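Putative L-alanine-DL-glutamate epimerase (Burkholderia xenovorans, PDB 3GO2) probably catalyses a racemisation or epimerisation, as a magnesium-binding member of the mandelate racemase/muconate lactonizing enzyme family. Local coordinates at residues S7-L11 with T47-E51; G30-W34 with D97-T102; K135-P139 with D347-W351; V147-E152 with A205-A210. All coordinates share one frame; numbering follows the deposited sequence.

Contact 1. Residues S7-L11 with T47-E51; sequences SVDTL and TAVIE
In the N-terminal capping domain of the enolase-superfamily fold, the edge strand 5-14 of a three-stranded antiparallel sheet meets the first turns of helix 46-57, and Thr10 is the residue that reaches across. The two short segments run nearly antiparallel, their axes 8.9 Å apart. Thr10 OG1 donates to Glu51 OE2 over 2.8 Å and meets that oxygen at its anti lone pair, on the side away from OE1. The hydroxyl can do so because it stands between the backbone N and the carbonyl carbon (chi1 57°), which turns it to the carboxylate and directs CG2 against Ile50 CG2, 3.5 Å away. Glu51 reaches back from the flank of its helix by a bend at chi2 (-66°). Threonine suits this place because its two branches serve two environments, one polar and one apolar. Thr47 CG2 closes in on Thr10 OG1 at 3.5 Å, while the Thr47 hydroxyl is bonded to Glu39. Val8 adds a looser apolar touch, CG1 to Ile50 CG2 at 4.4 Å, and Ile50 continues inward onto Phe37, Ala90 and Ile91. Waters bridge the polar atoms along the seam. One water accepts from Thr10 N at 2.9 Å and also lies against Glu51 OE2; another joins Val8 O to Glu51 O, and a third links Leu11 O with Thr47 OG1. The chemistry is therefore that of a sheet margin: one direct hydroxyl-carboxylate bond is joined by waters that bond Val8 O, Thr10 N and Leu11 O of the strand, and the hydroxyl and water held at OE2 would tend to stabilise a charged Glu51.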
loop_
_atom_site.group_PDB
_atom_site.type_symbol
_atom_site.label_atom_id
_atom_site.label_comp_id
_atom_site.label_asym_id
_atom_site.label_seq_id
_atom_site.Cartn_x
_atom_site.Cartn_y
_atom_site.Cartn_z
ATOM N N SER A 7 -0.682 17.766 48.647
ATOM C CA SER A 7 0.158 16.589 48.805
ATOM C C SER A 7 -0.246 15.442 47.887
ATOM O O SER A 7 -1.422 15.312 47.514
ATOM C CB SER A 7 0.198 16.147 50.267
ATOM O OG SER A 7 -1.054 15.699 50.706
ATOM N N VAL A 8 0.755 14.639 47.517
ATOM C CA VAL A 8 0.577 13.414 46.747
ATOM C C VAL A 8 1.408 12.347 47.435
ATOM O O VAL A 8 2.643 12.469 47.512
ATOM C CB VAL A 8 1.035 13.563 45.278
ATOM C CG1 VAL A 8 0.814 12.234 44.529
ATOM C CG2 VAL A 8 0.315 14.737 44.599
ATOM N N ASP A 9 0.717 11.350 47.992
ATOM C CA ASP A 9 1.318 10.253 48.746
ATOM C C ASP A 9 1.003 8.924 48.079
ATOM O O ASP A 9 0.002 8.801 47.360
ATOM C CB ASP A 9 0.738 10.224 50.156
ATOM C CG ASP A 9 0.957 11.519 50.926
ATOM O OD1 ASP A 9 2.118 11.957 51.010
ATOM O OD2 ASP A 9 -0.044 12.079 51.443
ATOM N N THR A 10 1.842 7.918 48.320
ATOM C CA THR A 10 1.539 6.569 47.855
ATOM C C THR A 10 1.472 5.634 49.039
ATOM O O THR A 10 2.182 5.843 50.034
ATOM C CB THR A 10 2.598 6.042 46.838
ATOM O OG1 THR A 10 3.897 6.080 47.429
ATOM C CG2 THR A 10 2.603 6.886 45.549
ATOM N N LEU A 11 0.612 4.628 48.941
ATOM C CA LEU A 11 0.421 3.624 49.979
ATOM C C LEU A 11 0.446 2.239 49.366
ATOM O O LEU A 11 0.167 2.066 48.182
ATOM C CB LEU A 11 -0.919 3.821 50.703
ATOM C CG LEU A 11 -1.196 5.102 51.503
ATOM C CD1 LEU A 11 -1.228 6.410 50.663
ATOM C CD2 LEU A 11 -2.541 4.937 52.237
ATOM N N THR A 47 5.785 3.255 41.550
ATOM C CA THR A 47 5.795 4.089 42.753
ATOM C C THR A 47 6.858 5.181 42.664
ATOM O O THR A 47 6.619 6.332 43.030
ATOM C CB THR A 47 5.984 3.254 44.036
ATOM O OG1 THR A 47 4.974 2.222 44.123
ATOM C CG2 THR A 47 5.953 4.164 45.280
ATOM N N ALA A 48 8.041 4.835 42.158
ATOM C CA ALA A 48 9.121 5.811 42.057
ATOM C C ALA A 48 8.791 6.939 41.100
ATOM O O ALA A 48 9.121 8.098 41.346
ATOM C CB ALA A 48 10.423 5.124 41.656
ATOM N N VAL A 49 8.158 6.594 39.980
ATOM C CA VAL A 49 7.668 7.587 39.030
ATOM C C VAL A 49 6.679 8.547 39.677
ATOM O O VAL A 49 6.788 9.774 39.553
ATOM C CB VAL A 49 6.995 6.903 37.781
ATOM C CG1 VAL A 49 6.390 7.953 36.865
ATOM C CG2 VAL A 49 8.024 6.020 37.039
ATOM N N ILE A 50 5.691 7.982 40.357
ATOM C CA ILE A 50 4.650 8.787 41.001
ATOM C C ILE A 50 5.251 9.718 42.044
ATOM O O ILE A 50 4.901 10.893 42.121
ATOM C CB ILE A 50 3.599 7.882 41.666
ATOM C CG1 ILE A 50 2.813 7.147 40.582
ATOM C CG2 ILE A 50 2.638 8.710 42.551
ATOM C CD1 ILE A 50 2.046 5.920 41.113
ATOM N N GLU A 51 6.177 9.205 42.820
ATOM C CA GLU A 51 6.820 10.053 43.837
ATOM C C GLU A 51 7.519 11.268 43.246
ATOM O O GLU A 51 7.466 12.346 43.827
ATOM C CB GLU A 51 7.788 9.221 44.700
ATOM C CG GLU A 51 7.067 8.299 45.699
ATOM C CD GLU A 51 6.291 9.054 46.813
ATOM O OE1 GLU A 51 6.664 10.188 47.162
ATOM O OE2 GLU A 51 5.311 8.509 47.363
HETATM O O HOH W 1 5.026 12.910 45.299
HETATM O O HOH W 2 4.947 11.415 49.025
HETATM O O HOH W 3 4.183 8.703 49.869
HETATM O O HOH W 4 2.996 2.300 46.549
#

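Contact 2. Residues G30-W34 with D97-T102; sequences GIVGW and DAKAKT
Polar bonds between Asp97, Lys101 and the backbone of strand 32-37 dominate this contact. Asp97 OD2 accepts from Trp34 N at 2.8 Å through its anti lone pair, with an N-H...O angle of 159°. Within the helix, one turn on, Lys101 NZ forms a salt bridge of 2.8 Å with the same oxygen, met on the syn side but 32° out of the carboxylate plane. Lys101 NZ also donates to Val32 O over 2.9 Å, lying in the carbonyl plane. Its chain is extended beyond CG, which carries the ammonium along the strand to the edge of the Trp34 ring; a second salt bridge, to Asp378, further balances its charge. Asp97 OD1 is held separately by Trp375 N, so both carboxylate oxygens are engaged.

Close backbone packing comes next. Gly33, with no side chain, lets its CA lie 4.0 Å from Ala98 CA and 3.8 Å from Ala98 CB, which is why strand and helix come so near.

Apolar contacts finish the seam. Ile31 CG2 rests on Lys101 CB at 3.7 Å and, more loosely, on Ala98 CB at 4.4 Å. Ile31 CG1 has the Thr102 hydroxyl as a neighbour, which turns back to bond Ala98 O within the helix. On the sheet itself, Val32 CG1 lies over one face of the Trp34 ring, toward its rim. A helix crossing a three-stranded antiparallel sheet in this way is typical of the N-terminal capping domain of the enolase superfamily.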
loop_
_atom_site.group_PDB
_atom_site.type_symbol
_atom_site.label_atom_id
_atom_site.label_comp_id
_atom_site.label_asym_id
_atom_site.label_seq_id
_atom_site.Cartn_x
_atom_site.Cartn_y
_atom_site.Cartn_z
ATOM N N GLY A 30 -9.085 20.057 51.880
ATOM C CA GLY A 30 -9.193 18.783 52.564
ATOM C C GLY A 30 -9.885 17.663 51.812
ATOM O O GLY A 30 -10.131 16.616 52.376
ATOM N N ILE A 31 -10.167 17.867 50.534
ATOM C CA ILE A 31 -10.702 16.786 49.705
ATOM C C ILE A 31 -9.567 15.816 49.407
ATOM O O ILE A 31 -8.448 16.251 49.128
ATOM C CB ILE A 31 -11.252 17.314 48.360
ATOM C CG1 ILE A 31 -12.440 18.262 48.582
ATOM C CG2 ILE A 31 -11.657 16.141 47.451
ATOM C CD1 ILE A 31 -13.695 17.572 48.911
ATOM N N VAL A 32 -9.863 14.509 49.489
ATOM C CA VAL A 32 -8.890 13.472 49.191
ATOM C C VAL A 32 -9.344 12.686 47.969
ATOM O O VAL A 32 -10.442 12.131 47.964
ATOM C CB VAL A 32 -8.686 12.514 50.360
ATOM C CG1 VAL A 32 -7.737 11.391 49.994
ATOM C CG2 VAL A 32 -8.186 13.294 51.596
ATOM N N GLY A 33 -8.501 12.687 46.937
ATOM C CA GLY A 33 -8.702 11.868 45.748
ATOM C C GLY A 33 -7.789 10.646 45.820
ATOM O O GLY A 33 -6.624 10.743 46.230
ATOM N N TRP A 34 -8.337 9.506 45.396
ATOM C CA TRP A 34 -7.648 8.229 45.426
ATOM C C TRP A 34 -7.620 7.560 44.068
ATOM O O TRP A 34 -8.572 7.678 43.272
ATOM C CB TRP A 34 -8.403 7.257 46.329
ATOM C CG TRP A 34 -8.369 7.536 47.805
ATOM C CD1 TRP A 34 -9.347 8.144 48.556
ATOM C CD2 TRP A 34 -7.341 7.162 48.716
ATOM N NE1 TRP A 34 -8.979 8.172 49.874
ATOM C CE2 TRP A 34 -7.746 7.581 49.995
ATOM C CE3 TRP A 34 -6.105 6.530 48.572
ATOM C CZ2 TRP A 34 -6.966 7.373 51.118
ATOM C CZ3 TRP A 34 -5.330 6.325 49.695
ATOM C CH2 TRP A 34 -5.772 6.742 50.950
ATOM N N ASP A 97 -10.739 11.743 40.775
ATOM C CA ASP A 97 -11.505 11.490 41.993
ATOM C C ASP A 97 -11.672 12.797 42.800
ATOM O O ASP A 97 -12.773 13.144 43.296
ATOM C CB ASP A 97 -10.801 10.450 42.850
ATOM C CG ASP A 97 -11.678 9.904 43.954
ATOM O OD1 ASP A 97 -12.906 9.757 43.742
ATOM O OD2 ASP A 97 -11.124 9.604 45.046
ATOM N N ALA A 98 -10.557 13.507 42.976
ATOM C CA ALA A 98 -10.559 14.744 43.770
ATOM C C ALA A 98 -11.427 15.832 43.125
ATOM O O ALA A 98 -12.158 16.561 43.805
ATOM C CB ALA A 98 -9.133 15.235 44.003
ATOM N N LYS A 99 -11.358 15.933 41.808
ATOM C CA LYS A 99 -12.166 16.884 41.078
ATOM C C LYS A 99 -13.652 16.566 41.185
ATOM O O LYS A 99 -14.459 17.460 41.453
ATOM C CB LYS A 99 -11.745 16.930 39.622
ATOM C CG LYS A 99 -12.514 17.963 38.805
ATOM C CD LYS A 99 -11.877 18.194 37.436
ATOM C CE LYS A 99 -12.490 19.357 36.690
ATOM N NZ LYS A 99 -11.794 19.790 35.413
ATOM N N ALA A 100 -14.012 15.307 40.975
ATOM C CA ALA A 100 -15.393 14.897 41.098
ATOM C C ALA A 100 -15.905 15.137 42.523
ATOM O O ALA A 100 -16.997 15.650 42.699
ATOM C CB ALA A 100 -15.566 13.419 40.710
ATOM N N LYS A 101 -15.108 14.801 43.532
ATOM C CA LYS A 101 -15.517 15.059 44.930
ATOM C C LYS A 101 -15.692 16.557 45.185
ATOM O O LYS A 101 -16.631 16.995 45.912
ATOM C CB LYS A 101 -14.512 14.426 45.897
ATOM C CG LYS A 101 -14.702 12.907 46.022
ATOM C CD LYS A 101 -13.483 12.249 46.663
ATOM C CE LYS A 101 -13.739 10.818 46.955
ATOM N NZ LYS A 101 -12.505 10.099 47.456
ATOM N N THR A 102 -14.807 17.360 44.612
ATOM C CA THR A 102 -14.891 18.827 44.782
ATOM C C THR A 102 -16.207 19.343 44.218
ATOM O O THR A 102 -16.844 20.250 44.814
ATOM C CB THR A 102 -13.698 19.542 44.118
ATOM O OG1 THR A 102 -12.480 19.151 44.764
ATOM C CG2 THR A 102 -13.826 21.035 44.204
#

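Contact 3. Residues K135-P139 with D347-W351; sequences KFFGP and DRLAW
Phe137 is the main bump here: its ring pushes into a hollow formed by the backbone of 347-349 with Asp347 CB and Leu349 CD2. Phe137 CD1 lies 3.7 Å from Asp347 CB, CZ meets Leu349 CD2 at 3.8 Å, and the ring edge abuts the peptide between Arg348 and Leu349, with Arg348 C in the ring plane 3.6 Å from CE1. Phenylalanine suits the hollow because a flat, apolar ring can set its edge against a peptide while its atoms meet Asp347 CB and Leu349 CD2. Leu349 CD2 is the answering bump, packed against both Phe137 CZ and Phe136 CB. Farther along, Phe136 touches Trp351 CH2 through CD1, obliquely, at 4.0 Å. The indole comes round to it because CG sits between the backbone N and the carbonyl carbon (chi1 63°), with Leu349 CB over one face of its ring.

Two waters bridge the loops: one joins Phe136 O to Ala350 N, the other Gly138 O to Asp347 OD1. Asp347 is also tied to Arg130 and Trp123, and lies about 6 Å, side chain to side chain, from the ligand-binding His125. No direct hydrogen bond joins the loops, so aromatic and aliphatic fit, with waters linking backbone groups and the Asp347 carboxylate, holds them together beside the binding region.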
loop_
_atom_site.group_PDB
_atom_site.type_symbol
_atom_site.label_atom_id
_atom_site.label_comp_id
_atom_site.label_asym_id
_atom_site.label_seq_id
_atom_site.Cartn_x
_atom_site.Cartn_y
_atom_site.Cartn_z
ATOM N N LYS A 135 -4.333 -20.690 48.219
ATOM C CA LYS A 135 -4.159 -20.189 49.589
ATOM C C LYS A 135 -5.080 -19.000 49.853
ATOM O O LYS A 135 -5.454 -18.731 50.996
ATOM C CB LYS A 135 -2.693 -19.802 49.824
ATOM C CG LYS A 135 -2.408 -18.933 51.056
ATOM C CD LYS A 135 -1.289 -19.470 51.944
ATOM C CE LYS A 135 -1.859 -20.327 53.084
ATOM N NZ LYS A 135 -0.945 -21.457 53.493
ATOM N N PHE A 136 -5.445 -18.288 48.788
ATOM C CA PHE A 136 -6.215 -17.052 48.936
ATOM C C PHE A 136 -7.622 -17.112 48.379
ATOM O O PHE A 136 -8.539 -16.457 48.904
ATOM C CB PHE A 136 -5.420 -15.918 48.306
ATOM C CG PHE A 136 -4.092 -15.742 48.931
ATOM C CD1 PHE A 136 -3.991 -15.262 50.240
ATOM C CD2 PHE A 136 -2.943 -16.088 48.263
ATOM C CE1 PHE A 136 -2.763 -15.119 50.840
ATOM C CE2 PHE A 136 -1.697 -15.931 48.873
ATOM C CZ PHE A 136 -1.623 -15.448 50.170
ATOM N N PHE A 137 -7.791 -17.889 47.311
ATOM C CA PHE A 137 -9.072 -18.032 46.646
ATOM C C PHE A 137 -9.434 -19.495 46.588
ATOM O O PHE A 137 -8.769 -20.288 45.915
ATOM C CB PHE A 137 -8.984 -17.502 45.213
ATOM C CG PHE A 137 -8.324 -16.160 45.104
ATOM C CD1 PHE A 137 -8.967 -15.016 45.574
ATOM C CD2 PHE A 137 -7.081 -16.038 44.557
ATOM C CE1 PHE A 137 -8.385 -13.785 45.478
ATOM C CE2 PHE A 137 -6.479 -14.781 44.449
ATOM C CZ PHE A 137 -7.148 -13.660 44.918
ATOM N N GLY A 138 -10.501 -19.839 47.284
ATOM C CA GLY A 138 -10.971 -21.193 47.314
ATOM C C GLY A 138 -12.388 -21.267 46.810
ATOM O O GLY A 138 -13.018 -20.232 46.578
ATOM N N PRO A 139 -12.911 -22.495 46.651
ATOM C CA PRO A 139 -12.174 -23.723 46.946
ATOM C C PRO A 139 -11.093 -23.984 45.909
ATOM O O PRO A 139 -11.306 -23.664 44.732
ATOM C CB PRO A 139 -13.247 -24.807 46.848
ATOM C CG PRO A 139 -14.255 -24.251 45.944
ATOM C CD PRO A 139 -14.270 -22.780 46.175
ATOM N N ASP A 347 -13.577 -13.878 42.497
ATOM C CA ASP A 347 -12.788 -14.424 43.610
ATOM C C ASP A 347 -12.079 -13.269 44.321
ATOM O O ASP A 347 -11.270 -12.550 43.709
ATOM C CB ASP A 347 -11.771 -15.454 43.131
ATOM C CG ASP A 347 -12.416 -16.654 42.443
ATOM O OD1 ASP A 347 -13.081 -17.451 43.149
ATOM O OD2 ASP A 347 -12.252 -16.783 41.196
ATOM N N ARG A 348 -12.392 -13.092 45.613
ATOM C CA ARG A 348 -11.824 -11.992 46.390
ATOM C C ARG A 348 -11.067 -12.508 47.597
ATOM O O ARG A 348 -11.379 -13.566 48.162
ATOM C CB ARG A 348 -12.888 -11.002 46.875
ATOM C CG ARG A 348 -13.882 -10.465 45.841
ATOM C CD ARG A 348 -13.227 -9.944 44.577
ATOM N NE ARG A 348 -12.318 -8.834 44.808
ATOM C CZ ARG A 348 -11.783 -8.103 43.823
ATOM N NH1 ARG A 348 -10.959 -7.110 44.082
ATOM N NH2 ARG A 348 -12.080 -8.369 42.557
ATOM N N LEU A 349 -10.073 -11.738 47.993
ATOM C CA LEU A 349 -9.352 -11.980 49.233
ATOM C C LEU A 349 -10.278 -11.885 50.446
ATOM O O LEU A 349 -11.225 -11.102 50.485
ATOM C CB LEU A 349 -8.254 -10.943 49.415
ATOM C CG LEU A 349 -7.187 -10.851 48.331
ATOM C CD1 LEU A 349 -6.310 -9.624 48.555
ATOM C CD2 LEU A 349 -6.337 -12.097 48.261
ATOM N N ALA A 350 -9.951 -12.664 51.471
ATOM C CA ALA A 350 -10.765 -12.693 52.679
ATOM C C ALA A 350 -10.844 -11.332 53.380
ATOM O O ALA A 350 -11.840 -11.028 54.040
ATOM C CB ALA A 350 -10.232 -13.761 53.624
ATOM N N TRP A 351 -9.816 -10.511 53.220
ATOM C CA TRP A 351 -9.788 -9.171 53.817
ATOM C C TRP A 351 -10.100 -8.026 52.840
ATOM O O TRP A 351 -9.956 -6.852 53.173
ATOM C CB TRP A 351 -8.450 -8.934 54.525
ATOM C CG TRP A 351 -7.248 -8.942 53.649
ATOM C CD1 TRP A 351 -6.667 -7.854 53.062
ATOM C CD2 TRP A 351 -6.468 -10.077 53.247
ATOM N NE1 TRP A 351 -5.561 -8.230 52.368
ATOM C CE2 TRP A 351 -5.417 -9.589 52.441
ATOM C CE3 TRP A 351 -6.552 -11.454 53.488
ATOM C CZ2 TRP A 351 -4.466 -10.420 51.859
ATOM C CZ3 TRP A 351 -5.589 -12.293 52.913
ATOM C CH2 TRP A 351 -4.563 -11.768 52.108
HETATM O O HOH W 5 -8.028 -14.739 51.056
HETATM O O HOH W 6 -12.670 -17.573 45.802
#

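Contact 4. Residues V147-E152 with A205-A210; sequences VKRTAE and ALRDGA
Lys148 leaves its helix with CG anti to the backbone N (chi1 180°) and stays extended to its tip, while Asp208 likewise sets CG opposite its own N; the two side chains thus converge over the outer side of the helix pair. Lys148 NZ donates to Asp208 OD2 at 2.7 Å; the ammonium comes from above the carboxylate, 53° out of its plane, in a salt bridge. The aliphatic part of the lysine is used as well, its CG lying on Gly209 CA.

Beneath this bridge the helices come very close, their axes 6.8 Å apart and crossing at -35°. Gly209 makes that possible: it has no side chain, and its CA points a hydrogen at Lys148 O in a CA-H...O contact of 3.5 Å. Ala151 is the matching small residue, its CB only 3.2 Å from Leu206 O and also touching Ala210 CB. Deeper in, Val147 CG1 meets Leu206 CD1 at 3.6 Å, the two branched chains crossing at about a right angle, and Ala205 CB flanks the valine. At the far end Glu152 CG rests on Gly209 O, and a water links Glu152 OE2 to Asp208 O.

In the barrel domain, helices 144-156 and 193-210 thereby pack side by side, running broadly the same way, on the outside of the strands. Ala151 and Leu206 both lie on Ile162 of strand 161-168, and Leu206 extends to Ile216 of strand 215-219, so the pair bridges neighbouring strands of the barrel.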
loop_
_atom_site.group_PDB
_atom_site.type_symbol
_atom_site.label_atom_id
_atom_site.label_comp_id
_atom_site.label_asym_id
_atom_site.label_seq_id
_atom_site.Cartn_x
_atom_site.Cartn_y
_atom_site.Cartn_z
ATOM N N VAL A 147 -12.446 -27.777 37.607
ATOM C CA VAL A 147 -12.669 -26.832 36.504
ATOM C C VAL A 147 -14.150 -26.813 36.146
ATOM O O VAL A 147 -14.770 -25.752 36.071
ATOM C CB VAL A 147 -11.780 -27.186 35.287
ATOM C CG1 VAL A 147 -12.151 -26.375 34.052
ATOM C CG2 VAL A 147 -10.309 -26.971 35.638
ATOM N N LYS A 148 -14.739 -27.994 35.962
ATOM C CA LYS A 148 -16.147 -28.108 35.636
ATOM C C LYS A 148 -17.005 -27.473 36.728
ATOM O O LYS A 148 -17.902 -26.695 36.445
ATOM C CB LYS A 148 -16.549 -29.570 35.445
ATOM C CG LYS A 148 -18.009 -29.752 35.115
ATOM C CD LYS A 148 -18.334 -31.209 34.930
ATOM C CE LYS A 148 -19.834 -31.437 34.723
ATOM N NZ LYS A 148 -20.116 -32.795 34.166
ATOM N N ARG A 149 -16.722 -27.805 37.977
ATOM C CA ARG A 149 -17.529 -27.283 39.079
ATOM C C ARG A 149 -17.465 -25.781 39.204
ATOM O O ARG A 149 -18.437 -25.173 39.597
ATOM C CB ARG A 149 -17.111 -27.907 40.393
ATOM C CG ARG A 149 -17.528 -29.357 40.505
ATOM C CD ARG A 149 -17.360 -29.833 41.943
ATOM N NE ARG A 149 -16.018 -29.620 42.491
ATOM C CZ ARG A 149 -15.032 -30.504 42.456
ATOM N NH1 ARG A 149 -13.854 -30.201 42.993
ATOM N NH2 ARG A 149 -15.205 -31.696 41.889
ATOM N N THR A 150 -16.306 -25.197 38.885
ATOM C CA THR A 150 -16.164 -23.745 38.931
ATOM C C THR A 150 -17.064 -23.072 37.893
ATOM O O THR A 150 -17.693 -22.054 38.184
ATOM C CB THR A 150 -14.702 -23.309 38.734
ATOM O OG1 THR A 150 -13.848 -23.974 39.665
ATOM C CG2 THR A 150 -14.555 -21.828 38.940
ATOM N N ALA A 151 -17.120 -23.624 36.676
ATOM C CA ALA A 151 -18.015 -23.104 35.643
ATOM C C ALA A 151 -19.476 -23.281 36.053
ATOM O O ALA A 151 -20.289 -22.393 35.823
ATOM C CB ALA A 151 -17.759 -23.779 34.319
ATOM N N GLU A 152 -19.806 -24.418 36.663
ATOM C CA GLU A 152 -21.174 -24.606 37.227
ATOM C C GLU A 152 -21.529 -23.533 38.262
ATOM O O GLU A 152 -22.660 -23.054 38.305
ATOM C CB GLU A 152 -21.329 -25.991 37.858
ATOM C CG GLU A 152 -21.228 -27.163 36.870
ATOM C CD GLU A 152 -21.307 -28.553 37.521
ATOM O OE1 GLU A 152 -20.898 -28.730 38.700
ATOM O OE2 GLU A 152 -21.758 -29.472 36.801
ATOM N N ALA A 205 -14.071 -29.319 29.783
ATOM C CA ALA A 205 -14.558 -29.389 31.167
ATOM C C ALA A 205 -15.283 -28.121 31.559
ATOM O O ALA A 205 -16.369 -28.150 32.175
ATOM C CB ALA A 205 -13.425 -29.696 32.144
ATOM N N LEU A 206 -14.684 -26.982 31.221
ATOM C CA LEU A 206 -15.338 -25.713 31.486
ATOM C C LEU A 206 -16.696 -25.590 30.803
ATOM O O LEU A 206 -17.662 -25.133 31.416
ATOM C CB LEU A 206 -14.413 -24.555 31.073
ATOM C CG LEU A 206 -14.561 -23.276 31.853
ATOM C CD1 LEU A 206 -14.077 -23.437 33.308
ATOM C CD2 LEU A 206 -13.765 -22.164 31.133
ATOM N N ARG A 207 -16.779 -26.014 29.533
ATOM C CA ARG A 207 -18.013 -25.932 28.780
ATOM C C ARG A 207 -19.090 -26.869 29.353
ATOM O O ARG A 207 -20.281 -26.509 29.395
ATOM C CB ARG A 207 -17.770 -26.278 27.310
ATOM C CG ARG A 207 -19.039 -26.375 26.461
ATOM C CD ARG A 207 -19.883 -25.102 26.587
ATOM N NE ARG A 207 -19.252 -23.966 25.917
ATOM C CZ ARG A 207 -19.560 -22.681 26.107
ATOM N NH1 ARG A 207 -20.471 -22.310 26.991
ATOM N NH2 ARG A 207 -18.927 -21.755 25.394
ATOM N N ASP A 208 -18.653 -28.053 29.759
ATOM C CA ASP A 208 -19.524 -29.075 30.375
ATOM C C ASP A 208 -20.195 -28.477 31.632
ATOM O O ASP A 208 -21.383 -28.688 31.858
ATOM C CB ASP A 208 -18.684 -30.326 30.710
ATOM C CG ASP A 208 -19.511 -31.517 31.193
ATOM O OD1 ASP A 208 -20.748 -31.522 31.009
ATOM O OD2 ASP A 208 -18.897 -32.468 31.747
ATOM N N GLY A 209 -19.436 -27.719 32.421
ATOM C CA GLY A 209 -19.968 -27.048 33.613
ATOM C C GLY A 209 -20.766 -25.781 33.348
ATOM O O GLY A 209 -21.774 -25.499 34.023
ATOM N N ALA A 210 -20.330 -25.011 32.351
ATOM C CA ALA A 210 -20.924 -23.708 32.052
ATOM C C ALA A 210 -22.329 -23.825 31.463
ATOM O O ALA A 210 -23.160 -22.925 31.627
ATOM C CB ALA A 210 -20.020 -22.913 31.058
HETATM O O HOH W 7 -22.967 -29.496 34.327
#

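Overall arrangement
Contacts 1 and 2 belong to the N-terminal domain and share its three-stranded sheet, where Leu11 packs on Trp34; contact 4 lies in the barrel domain on the opposite side of the chain's centre. Contact 3 joins two loops, and contact 4 is nested within the chain that it closes, about 6 Å away at the nearest atoms. Contact 1 is a surface contact, rich in water, whereas the other three are partly buried. Strand-helix pairing uses a threonine-glutamate bond in contact 1 but, in contact 2, an aspartate and a lysine of the helix that bond the strand backbone. Glycine permits close approach in contacts 2 and 4, while bulky rings fill contact 3.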